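Local coordinates for inosine-uridine preferring nucleoside hydrolase family protein (Bacillus anthracis, PDB 2C40) that belongs to the inosine-uridine preferring nucleoside hydrolase family and holds a calcium ion and alpha-D-ribofuranose in one pocket, at residues G11-F19 with G220-I230; V184-T195 with G285-D293. One frame throughout, in Å; residues are numbered along the deposited sequence. Where two conformers were deposited one is given.

Contact 1. Residues G11-F19 with G220-I230; sequences GVDDLVSLF and GIDFLGQCYAI. With CA (calcium ion), chain C.
Phe-19 reaches across from helix 12-19 to Gly-220 and Phe-223 near the start of 220-230. Its CB lies 3.9 Å from Phe-223 CE1, and CG and CD2 run on beneath the same ring edge. CD1 of Phe-223 stands over the centre of the Phe-19 face in a T-shaped stack, with planes at 67° and centroids 5.2 Å apart. CE2 then comes near the Gly-220 carbonyl, and CZ ends 3.7 Å from Gly-220 CA, where the bare glycine backbone lets the ring come in close. With CG swung opposite the backbone nitrogen (chi1 159°), the ring is carried out to the neighbouring helix. Phe-55 adds a second edge-to-face partner for Phe-19.

One turn back, the two methyls of Val-16 divide their work. CG1 presses on Leu-224 CD2 at 3.4 Å, a tight fit for two carbons, while CG2 sits 3.6 Å from Cys-227 CB. Val-12 forks in the same manner: CG1 leans on Tyr-228 CE2, and CG2 meets Ile-230 CG2 at 3.6 Å. The Tyr-228 hydroxyl comes to rest by Asp-13 CB and Val-16 CG1; it is buried, and no polar partner for it is present in the model.

The helices run antiparallel at 169°, their axes 10.0 Å apart, held by apolar side chains. The opposite flank of helix 12-19 faces strand 2-8 and the calcium ion, which Asp-14 grips with both carboxylate oxygens (OD2 at 2.4 Å) alongside Asp-9, Asp-247 and the backbone oxygen of Thr-125. Asp-13 and Asp-14 both touch the alpha-D-ribofuranose. The aspartate cluster following the first strand, with its bound calcium, is the hallmark metal site of the nucleoside hydrolase fold.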
loop_
_atom_site.group_PDB
_atom_site.type_symbol
_atom_site.label_atom_id
_atom_site.label_comp_id
_atom_site.label_asym_id
_atom_site.label_seq_id
_atom_site.Cartn_x
_atom_site.Cartn_y
_atom_site.Cartn_z
ATOM N N GLY A 11 7.746 0.485 10.517
ATOM C CA GLY A 11 7.139 1.371 9.489
ATOM C C GLY A 11 7.944 1.242 8.194
ATOM O O GLY A 11 8.992 0.594 8.137
ATOM N N VAL A 12 7.440 1.839 7.126
ATOM C CA VAL A 12 8.144 1.845 5.830
ATOM C C VAL A 12 9.552 2.400 5.962
ATOM O O VAL A 12 10.493 1.853 5.375
ATOM C CB VAL A 12 7.335 2.610 4.778
ATOM C CG1 VAL A 12 8.206 3.037 3.576
ATOM C CG2 VAL A 12 6.221 1.737 4.306
ATOM N N ASP A 13 9.723 3.478 6.716
ATOM C CA ASP A 13 11.061 4.104 6.766
ATOM C C ASP A 13 12.046 3.374 7.702
ATOM O O ASP A 13 13.255 3.508 7.531
ATOM C CB ASP A 13 11.006 5.645 6.980
ATOM C CG ASP A 13 10.428 6.049 8.305
ATOM O OD1 ASP A 13 10.145 5.130 9.110
ATOM O OD2 ASP A 13 10.263 7.288 8.539
ATOM N N ASP A 14 11.525 2.590 8.652
ATOM C CA ASP A 14 12.332 1.662 9.450
ATOM C C ASP A 14 12.918 0.576 8.572
ATOM O O ASP A 14 14.071 0.206 8.692
ATOM C CB ASP A 14 11.475 0.969 10.527
ATOM C CG ASP A 14 10.971 1.930 11.593
ATOM O OD1 ASP A 14 11.716 2.215 12.564
ATOM O OD2 ASP A 14 9.829 2.427 11.467
ATOM N N LEU A 15 12.082 0.029 7.715
ATOM C CA LEU A 15 12.482 -1.077 6.858
ATOM C C LEU A 15 13.399 -0.605 5.730
ATOM O O LEU A 15 14.341 -1.316 5.314
ATOM C CB LEU A 15 11.251 -1.757 6.266
ATOM C CG LEU A 15 10.563 -2.994 6.840
ATOM C CD1 LEU A 15 10.908 -3.485 8.268
ATOM C CD2 LEU A 15 9.024 -2.875 6.626
ATOM N N VAL A 16 13.113 0.567 5.215
ATOM C CA VAL A 16 14.009 1.192 4.254
ATOM C C VAL A 16 15.377 1.486 4.898
ATOM O O VAL A 16 16.423 1.397 4.244
ATOM C CB VAL A 16 13.373 2.453 3.657
ATOM C CG1 VAL A 16 14.421 3.281 2.980
ATOM C CG2 VAL A 16 12.238 2.052 2.689
ATOM N N SER A 17 15.351 1.837 6.186
ATOM C CA SER A 17 16.563 2.174 6.920
ATOM C C SER A 17 17.407 0.921 7.061
ATOM O O SER A 17 18.598 0.964 6.843
ATOM C CB SER A 17 16.234 2.716 8.326
ATOM O OG SER A 17 15.704 4.037 8.340
ATOM N N LEU A 18 16.786 -0.203 7.428
ATOM C CA LEU A 18 17.485 -1.465 7.477
ATOM C C LEU A 18 18.191 -1.771 6.163
ATOM O O LEU A 18 19.393 -2.060 6.128
ATOM C CB LEU A 18 16.519 -2.593 7.823
ATOM C CG LEU A 18 17.125 -3.990 7.861
ATOM C CD1 LEU A 18 18.136 -4.107 8.957
ATOM C CD2 LEU A 18 16.029 -5.023 8.029
ATOM N N PHE A 19 17.448 -1.677 5.066
ATOM C CA PHE A 19 18.016 -1.924 3.741
ATOM C C PHE A 19 19.205 -1.007 3.455
ATOM O O PHE A 19 20.227 -1.470 2.959
ATOM C CB PHE A 19 16.935 -1.861 2.662
ATOM C CG PHE A 19 17.456 -1.621 1.310
ATOM C CD1 PHE A 19 18.068 -2.633 0.606
ATOM C CD2 PHE A 19 17.334 -0.352 0.708
ATOM C CE1 PHE A 19 18.545 -2.403 -0.695
ATOM C CE2 PHE A 19 17.807 -0.127 -0.562
ATOM C CZ PHE A 19 18.427 -1.153 -1.264
ATOM N N GLY A 220 17.701 -1.861 -6.096
ATOM C CA GLY A 220 17.551 -1.198 -4.812
ATOM C C GLY A 220 16.773 0.116 -4.890
ATOM O O GLY A 220 16.049 0.472 -3.952
ATOM N N ILE A 221 16.915 0.835 -6.005
ATOM C CA ILE A 221 16.119 2.032 -6.265
ATOM C C ILE A 221 14.633 1.610 -6.494
ATOM O O ILE A 221 13.732 2.195 -5.902
ATOM C CB ILE A 221 16.678 2.849 -7.482
ATOM C CG1 ILE A 221 18.091 3.387 -7.218
ATOM C CG2 ILE A 221 15.767 3.986 -7.870
ATOM C CD1 ILE A 221 18.190 4.471 -6.167
ATOM N N ASP A 222 14.409 0.590 -7.325
ATOM C CA ASP A 222 13.078 0.034 -7.569
ATOM C C ASP A 222 12.479 -0.397 -6.216
ATOM O O ASP A 222 11.333 -0.069 -5.915
ATOM C CB ASP A 222 13.201 -1.137 -8.525
ATOM C CG ASP A 222 11.867 -1.712 -8.979
ATOM O OD1 ASP A 222 10.811 -1.021 -8.953
ATOM O OD2 ASP A 222 11.902 -2.884 -9.412
ATOM N N PHE A 223 13.282 -1.048 -5.373
ATOM C CA PHE A 223 12.812 -1.448 -4.028
ATOM C C PHE A 223 12.420 -0.253 -3.139
ATOM O O PHE A 223 11.339 -0.272 -2.519
ATOM C CB PHE A 223 13.846 -2.287 -3.291
ATOM C CG PHE A 223 13.431 -2.673 -1.874
ATOM C CD1 PHE A 223 14.065 -2.128 -0.769
ATOM C CD2 PHE A 223 12.403 -3.590 -1.654
ATOM C CE1 PHE A 223 13.697 -2.483 0.521
ATOM C CE2 PHE A 223 12.021 -3.949 -0.349
ATOM C CZ PHE A 223 12.663 -3.399 0.719
ATOM N N LEU A 224 13.289 0.771 -3.083
ATOM C CA LEU A 224 12.966 2.033 -2.409
ATOM C C LEU A 224 11.658 2.616 -2.904
ATOM O O LEU A 224 10.836 3.020 -2.105
ATOM C CB LEU A 224 14.032 3.117 -2.657
ATOM C CG LEU A 224 15.187 3.330 -1.738
ATOM C CD1 LEU A 224 16.149 4.366 -2.412
ATOM C CD2 LEU A 224 14.675 3.828 -0.351
ATOM N N GLY A 225 11.493 2.714 -4.219
ATOM C CA GLY A 225 10.244 3.209 -4.779
ATOM C C GLY A 225 8.981 2.417 -4.429
ATOM O O GLY A 225 7.938 2.999 -4.196
ATOM N N GLN A 226 9.063 1.097 -4.419
ATOM C CA GLN A 226 7.936 0.246 -3.999
ATOM C C GLN A 226 7.579 0.539 -2.553
ATOM O O GLN A 226 6.412 0.772 -2.224
ATOM C CB GLN A 226 8.284 -1.219 -4.186
ATOM C CG GLN A 226 8.261 -1.562 -5.676
ATOM C CD GLN A 226 8.775 -2.939 -5.986
ATOM O OE1 GLN A 226 8.286 -3.915 -5.462
ATOM N NE2 GLN A 226 9.733 -3.021 -6.892
ATOM N N CYS A 227 8.592 0.584 -1.695
ATOM C CA CYS A 227 8.377 0.936 -0.318
ATOM C C CYS A 227 7.610 2.280 -0.167
ATOM O O CYS A 227 6.614 2.325 0.540
ATOM C CB CYS A 227 9.682 0.939 0.416
ATOM S SG CYS A 227 10.265 -0.758 0.735
ATOM N N TYR A 228 8.007 3.331 -0.898
ATOM C CA TYR A 228 7.367 4.643 -0.740
ATOM C C TYR A 228 6.022 4.842 -1.456
ATOM O O TYR A 228 5.318 5.792 -1.171
ATOM C CB TYR A 228 8.383 5.741 -1.060
ATOM C CG TYR A 228 9.362 5.880 0.095
ATOM C CD1 TYR A 228 10.720 5.603 -0.060
ATOM C CD2 TYR A 228 8.889 6.211 1.377
ATOM C CE1 TYR A 228 11.577 5.713 1.000
ATOM C CE2 TYR A 228 9.703 6.284 2.426
ATOM C CZ TYR A 228 11.069 6.028 2.259
ATOM O OH TYR A 228 11.899 6.140 3.352
ATOM N N ALA A 229 5.659 3.916 -2.338
ATOM C CA ALA A 229 4.365 3.875 -2.994
ATOM C C ALA A 229 3.240 3.644 -1.988
ATOM O O ALA A 229 2.100 4.056 -2.166
ATOM C CB ALA A 229 4.376 2.736 -3.996
ATOM N N ILE A 230 3.588 2.890 -0.967
ATOM C CA ILE A 230 2.750 2.556 0.207
ATOM C C ILE A 230 2.366 3.793 1.055
ATOM O O ILE A 230 1.432 3.793 1.824
ATOM C CB ILE A 230 3.575 1.509 1.051
ATOM C CG1 ILE A 230 3.552 0.141 0.304
ATOM C CG2 ILE A 230 3.121 1.445 2.461
ATOM C CD1 ILE A 230 4.461 -1.052 0.873
HETATM CA CA CA C . 9.744 4.154 13.141
HETATM O O HOH W 1 8.060 4.791 14.834
#

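Contact 2. Residues V184-T195 with G285-D293; sequences VWEANIEIDLIT and GRPVHVVYD
Ile-189 O is gripped end-on by two nitrogens of Arg-286. NH2 sits 2.9 Å from Ile-189 O, nearly along the C=O axis, and NH1 completes the fork from 3.2 Å with a more bent bond; the oxygen lies in the guanidinium plane. On its other side the group turns back on its own strand, where NE and NH2 share the carbonyl oxygen of Pro-287. These paired grips fix the rotation of the flat group, and Ile-191 CD1 covers one of its faces over the centre. The arginine chain, bent at chi2 and chi3, gets there by crossing Trp-185 at about a right angle. Further along the indole, Val-288 CG2 packs 3.8 Å from Trp-185 CZ2.

Beyond the arginine, strands 191-194 and 286-292 pair in parallel, neighbours in the large mixed sheet of the nucleoside hydrolase fold. His-289 is the pivot: its N donates to Ile-191 O, and its O accepts from Leu-193 N. Val-291 N then bonds to Leu-193 O at 2.9 Å. On the far side of 191-194, backbone bonds to Leu-148 and Trp-150 carry the sheet on into strand 145-151.

Glu-190 bends at chi2 (-47°) to bring its carboxylate over to the histidine. NE2 of His-289 meets Glu-190 OE1 at 2.8 Å, almost straight (174°), with the oxygen in the ring plane although the carboxylate itself is turned 48° from it. ND1 is held by Thr-264, so both ring nitrogens have partners. A water donates to Glu-190 OE1 and Pro-287 O and accepts from Ile-191 N. Apolar contacts continue along the strands: Leu-193 CG packs 3.6 Å from Val-288 CG1, and Ile-194 lies beside Val-291, both pointing the same way.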
loop_
_atom_site.group_PDB
_atom_site.type_symbol
_atom_site.label_atom_id
_atom_site.label_comp_id
_atom_site.label_asym_id
_atom_site.label_seq_id
_atom_site.Cartn_x
_atom_site.Cartn_y
_atom_site.Cartn_z
ATOM N N VAL A 184 15.741 6.308 29.813
ATOM C CA VAL A 184 16.898 6.479 28.919
ATOM C C VAL A 184 17.538 7.825 29.248
ATOM O O VAL A 184 18.774 7.937 29.419
ATOM C CB VAL A 184 16.509 6.380 27.451
ATOM C CG1 VAL A 184 17.664 6.800 26.557
ATOM C CG2 VAL A 184 16.036 4.960 27.117
ATOM N N TRP A 185 16.703 8.840 29.425
ATOM C CA TRP A 185 17.200 10.165 29.755
ATOM C C TRP A 185 17.988 10.183 31.077
ATOM O O TRP A 185 18.911 10.980 31.198
ATOM C CB TRP A 185 16.071 11.180 29.842
ATOM C CG TRP A 185 15.932 12.194 28.722
ATOM C CD1 TRP A 185 15.873 13.556 28.865
ATOM C CD2 TRP A 185 15.793 11.941 27.322
ATOM N NE1 TRP A 185 15.707 14.153 27.667
ATOM C CE2 TRP A 185 15.643 13.190 26.695
ATOM C CE3 TRP A 185 15.777 10.778 26.537
ATOM C CZ2 TRP A 185 15.480 13.317 25.328
ATOM C CZ3 TRP A 185 15.652 10.912 25.182
ATOM C CH2 TRP A 185 15.502 12.173 24.588
ATOM N N GLU A 186 17.658 9.328 32.041
ATOM C CA GLU A 186 18.416 9.332 33.272
ATOM C C GLU A 186 19.735 8.547 33.139
ATOM O O GLU A 186 20.633 8.758 33.928
ATOM C CB GLU A 186 17.575 8.883 34.481
ATOM C CG GLU A 186 16.984 7.508 34.364
ATOM C CD GLU A 186 16.314 7.029 35.671
ATOM O OE1 GLU A 186 17.032 6.583 36.606
ATOM O OE2 GLU A 186 15.076 7.073 35.737
ATOM N N ALA A 187 19.863 7.663 32.158
ATOM C CA ALA A 187 21.109 6.901 31.978
ATOM C C ALA A 187 22.306 7.811 31.651
ATOM O O ALA A 187 22.173 8.895 31.029
ATOM C CB ALA A 187 20.950 5.847 30.872
ATOM N N ASN A 188 23.472 7.333 32.057
ATOM C CA ASN A 188 24.729 7.952 31.698
ATOM C C ASN A 188 25.162 7.523 30.277
ATOM O O ASN A 188 26.060 6.695 30.084
ATOM C CB ASN A 188 25.803 7.639 32.753
ATOM C CG ASN A 188 27.059 8.455 32.569
ATOM O OD1 ASN A 188 27.057 9.507 31.944
ATOM N ND2 ASN A 188 28.139 7.971 33.116
ATOM N N ILE A 189 24.506 8.112 29.291
ATOM C CA ILE A 189 24.780 7.845 27.896
ATOM C C ILE A 189 24.689 9.135 27.099
ATOM O O ILE A 189 23.895 9.998 27.460
ATOM C CB ILE A 189 23.714 6.833 27.423
ATOM C CG1 ILE A 189 24.193 5.420 27.752
ATOM C CG2 ILE A 189 23.382 6.992 25.952
ATOM C CD1 ILE A 189 23.056 4.478 27.989
ATOM N N GLU A 190 25.495 9.266 26.038
ATOM C CA GLU A 190 25.332 10.362 25.053
ATOM C C GLU A 190 24.153 10.086 24.049
ATOM O O GLU A 190 23.995 8.968 23.533
ATOM C CB GLU A 190 26.647 10.645 24.287
ATOM C CG GLU A 190 27.818 11.354 25.090
ATOM C CD GLU A 190 27.366 12.599 25.910
ATOM O OE1 GLU A 190 26.878 13.591 25.312
ATOM O OE2 GLU A 190 27.465 12.567 27.171
ATOM N N ILE A 191 23.346 11.116 23.798
ATOM C CA ILE A 191 22.137 11.019 22.959
ATOM C C ILE A 191 22.148 12.053 21.835
ATOM O O ILE A 191 22.194 13.271 22.074
ATOM C CB ILE A 191 20.818 11.222 23.779
ATOM C CG1 ILE A 191 20.775 10.279 24.992
ATOM C CG2 ILE A 191 19.591 10.986 22.931
ATOM C CD1 ILE A 191 19.538 10.331 25.725
ATOM N N ASP A 192 22.167 11.530 20.605
ATOM C CA ASP A 192 21.871 12.280 19.427
ATOM C C ASP A 192 20.371 12.076 19.100
ATOM O O ASP A 192 19.886 10.934 19.000
ATOM C CB ASP A 192 22.759 11.836 18.253
ATOM C CG ASP A 192 24.290 11.968 18.542
ATOM O OD1 ASP A 192 24.737 12.845 19.312
ATOM O OD2 ASP A 192 25.044 11.166 17.951
ATOM N N LEU A 193 19.669 13.197 18.931
ATOM C CA LEU A 193 18.212 13.251 18.660
ATOM C C LEU A 193 17.937 13.734 17.253
ATOM O O LEU A 193 18.330 14.852 16.903
ATOM C CB LEU A 193 17.488 14.299 19.507
ATOM C CG LEU A 193 16.636 13.933 20.693
ATOM C CD1 LEU A 193 15.712 15.089 21.054
ATOM C CD2 LEU A 193 15.861 12.641 20.458
ATOM N N ILE A 194 17.246 12.902 16.474
ATOM C CA ILE A 194 16.562 13.381 15.257
ATOM C C ILE A 194 15.077 13.661 15.643
ATOM O O ILE A 194 14.258 12.745 15.815
ATOM C CB ILE A 194 16.732 12.411 14.067
ATOM C CG1 ILE A 194 18.175 12.414 13.580
ATOM C CG2 ILE A 194 15.830 12.784 12.899
ATOM C CD1 ILE A 194 19.172 11.711 14.487
ATOM N N THR A 195 14.783 14.936 15.853
ATOM C CA THR A 195 13.442 15.411 16.196
ATOM C C THR A 195 12.565 15.531 14.949
ATOM O O THR A 195 13.076 15.518 13.820
ATOM C CB THR A 195 13.519 16.767 16.886
ATOM O OG1 THR A 195 13.995 17.765 15.944
ATOM C CG2 THR A 195 14.438 16.691 18.148
ATOM N N GLY A 285 17.796 20.502 32.617
ATOM C CA GLY A 285 17.699 19.152 32.045
ATOM C C GLY A 285 19.018 18.506 31.654
ATOM O O GLY A 285 20.056 19.007 31.967
ATOM N N ARG A 286 18.953 17.354 30.995
ATOM C CA ARG A 286 20.129 16.624 30.561
ATOM C C ARG A 286 20.478 16.923 29.082
ATOM O O ARG A 286 19.600 17.260 28.263
ATOM C CB ARG A 286 19.957 15.122 30.770
ATOM C CG ARG A 286 18.896 14.481 29.892
ATOM C CD ARG A 286 19.283 13.033 29.524
ATOM N NE ARG A 286 20.341 13.030 28.559
ATOM C CZ ARG A 286 21.281 12.100 28.408
ATOM N NH1 ARG A 286 21.311 10.965 29.110
ATOM N NH2 ARG A 286 22.212 12.334 27.494
ATOM N N PRO A 287 21.778 16.873 28.760
ATOM C CA PRO A 287 22.246 17.185 27.413
ATOM C C PRO A 287 21.842 16.190 26.315
ATOM O O PRO A 287 21.976 14.957 26.445
ATOM C CB PRO A 287 23.764 17.274 27.591
ATOM C CG PRO A 287 24.042 16.426 28.796
ATOM C CD PRO A 287 22.912 16.663 29.692
ATOM N N VAL A 288 21.359 16.782 25.235
ATOM C CA VAL A 288 20.898 16.077 24.081
ATOM C C VAL A 288 21.412 16.872 22.880
ATOM O O VAL A 288 21.359 18.091 22.858
ATOM C CB VAL A 288 19.337 15.887 24.171
ATOM C CG1 VAL A 288 18.711 15.896 22.923
ATOM C CG2 VAL A 288 19.001 14.567 24.879
ATOM N N HIS A 289 21.924 16.148 21.893
ATOM C CA HIS A 289 22.523 16.704 20.680
ATOM C C HIS A 289 21.525 16.609 19.523
ATOM O O HIS A 289 21.343 15.582 18.902
ATOM C CB HIS A 289 23.822 15.943 20.386
ATOM C CG HIS A 289 24.727 15.838 21.578
ATOM N ND1 HIS A 289 25.412 16.918 22.089
ATOM C CD2 HIS A 289 25.027 14.790 22.382
ATOM C CE1 HIS A 289 26.104 16.538 23.146
ATOM N NE2 HIS A 289 25.880 15.254 23.349
ATOM N N VAL A 290 20.878 17.725 19.256
ATOM C CA VAL A 290 19.753 17.802 18.375
ATOM C C VAL A 290 20.186 18.112 16.939
ATOM O O VAL A 290 20.843 19.114 16.669
ATOM C CB VAL A 290 18.726 18.875 18.885
ATOM C CG1 VAL A 290 17.531 18.964 17.937
ATOM C CG2 VAL A 290 18.226 18.522 20.280
ATOM N N VAL A 291 19.788 17.252 16.012
ATOM C CA VAL A 291 20.219 17.402 14.641
ATOM C C VAL A 291 19.459 18.578 14.024
ATOM O O VAL A 291 18.273 18.781 14.316
ATOM C CB VAL A 291 20.013 16.112 13.865
ATOM C CG1 VAL A 291 20.200 16.304 12.341
ATOM C CG2 VAL A 291 20.966 15.056 14.403
ATOM N N TYR A 292 20.150 19.372 13.210
ATOM C CA TYR A 292 19.507 20.366 12.367
ATOM C C TYR A 292 20.332 20.632 11.105
ATOM O O TYR A 292 21.445 20.127 10.948
ATOM C CB TYR A 292 19.259 21.646 13.154
ATOM C CG TYR A 292 20.501 22.424 13.476
ATOM C CD1 TYR A 292 21.384 21.969 14.424
ATOM C CD2 TYR A 292 20.782 23.613 12.821
ATOM C CE1 TYR A 292 22.555 22.695 14.739
ATOM C CE2 TYR A 292 21.968 24.363 13.119
ATOM C CZ TYR A 292 22.842 23.881 14.082
ATOM O OH TYR A 292 23.984 24.570 14.422
ATOM N N ASP A 293 19.757 21.420 10.211
ATOM C CA ASP A 293 20.438 21.921 9.031
ATOM C C ASP A 293 21.032 20.782 8.240
ATOM O O ASP A 293 22.243 20.746 7.986
ATOM C CB ASP A 293 21.487 22.974 9.382
ATOM C CG ASP A 293 21.995 23.718 8.160
ATOM O OD1 ASP A 293 21.269 23.712 7.149
ATOM O OD2 ASP A 293 23.106 24.311 8.196
HETATM O O HOH W 2 23.920 13.593 25.484
#

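How the contacts relate
Contacts 1 and 2 lie on opposite sides of the chain's centre, 27 Å apart between centres and about 9 Å at their nearest atoms. Both are largely buried, but contact 1 is so throughout, whereas contact 2 reaches the surface at Glu-190. They join different elements: two helices in contact 1, two sheet strands and a helix end in contact 2. Their chemistry follows: the helix pair meets through apolar and aromatic side chains, while backbone bonds and the bonds of one arginine to carbonyl oxygens join the strands. Contact 1 supplies Asp-14 to the calcium site and Asp-13 and Asp-14 to the ribofuranose pocket; in contact 2, Ile-194 stays about 9 Å from the sugar. Helix 246-255 touches both.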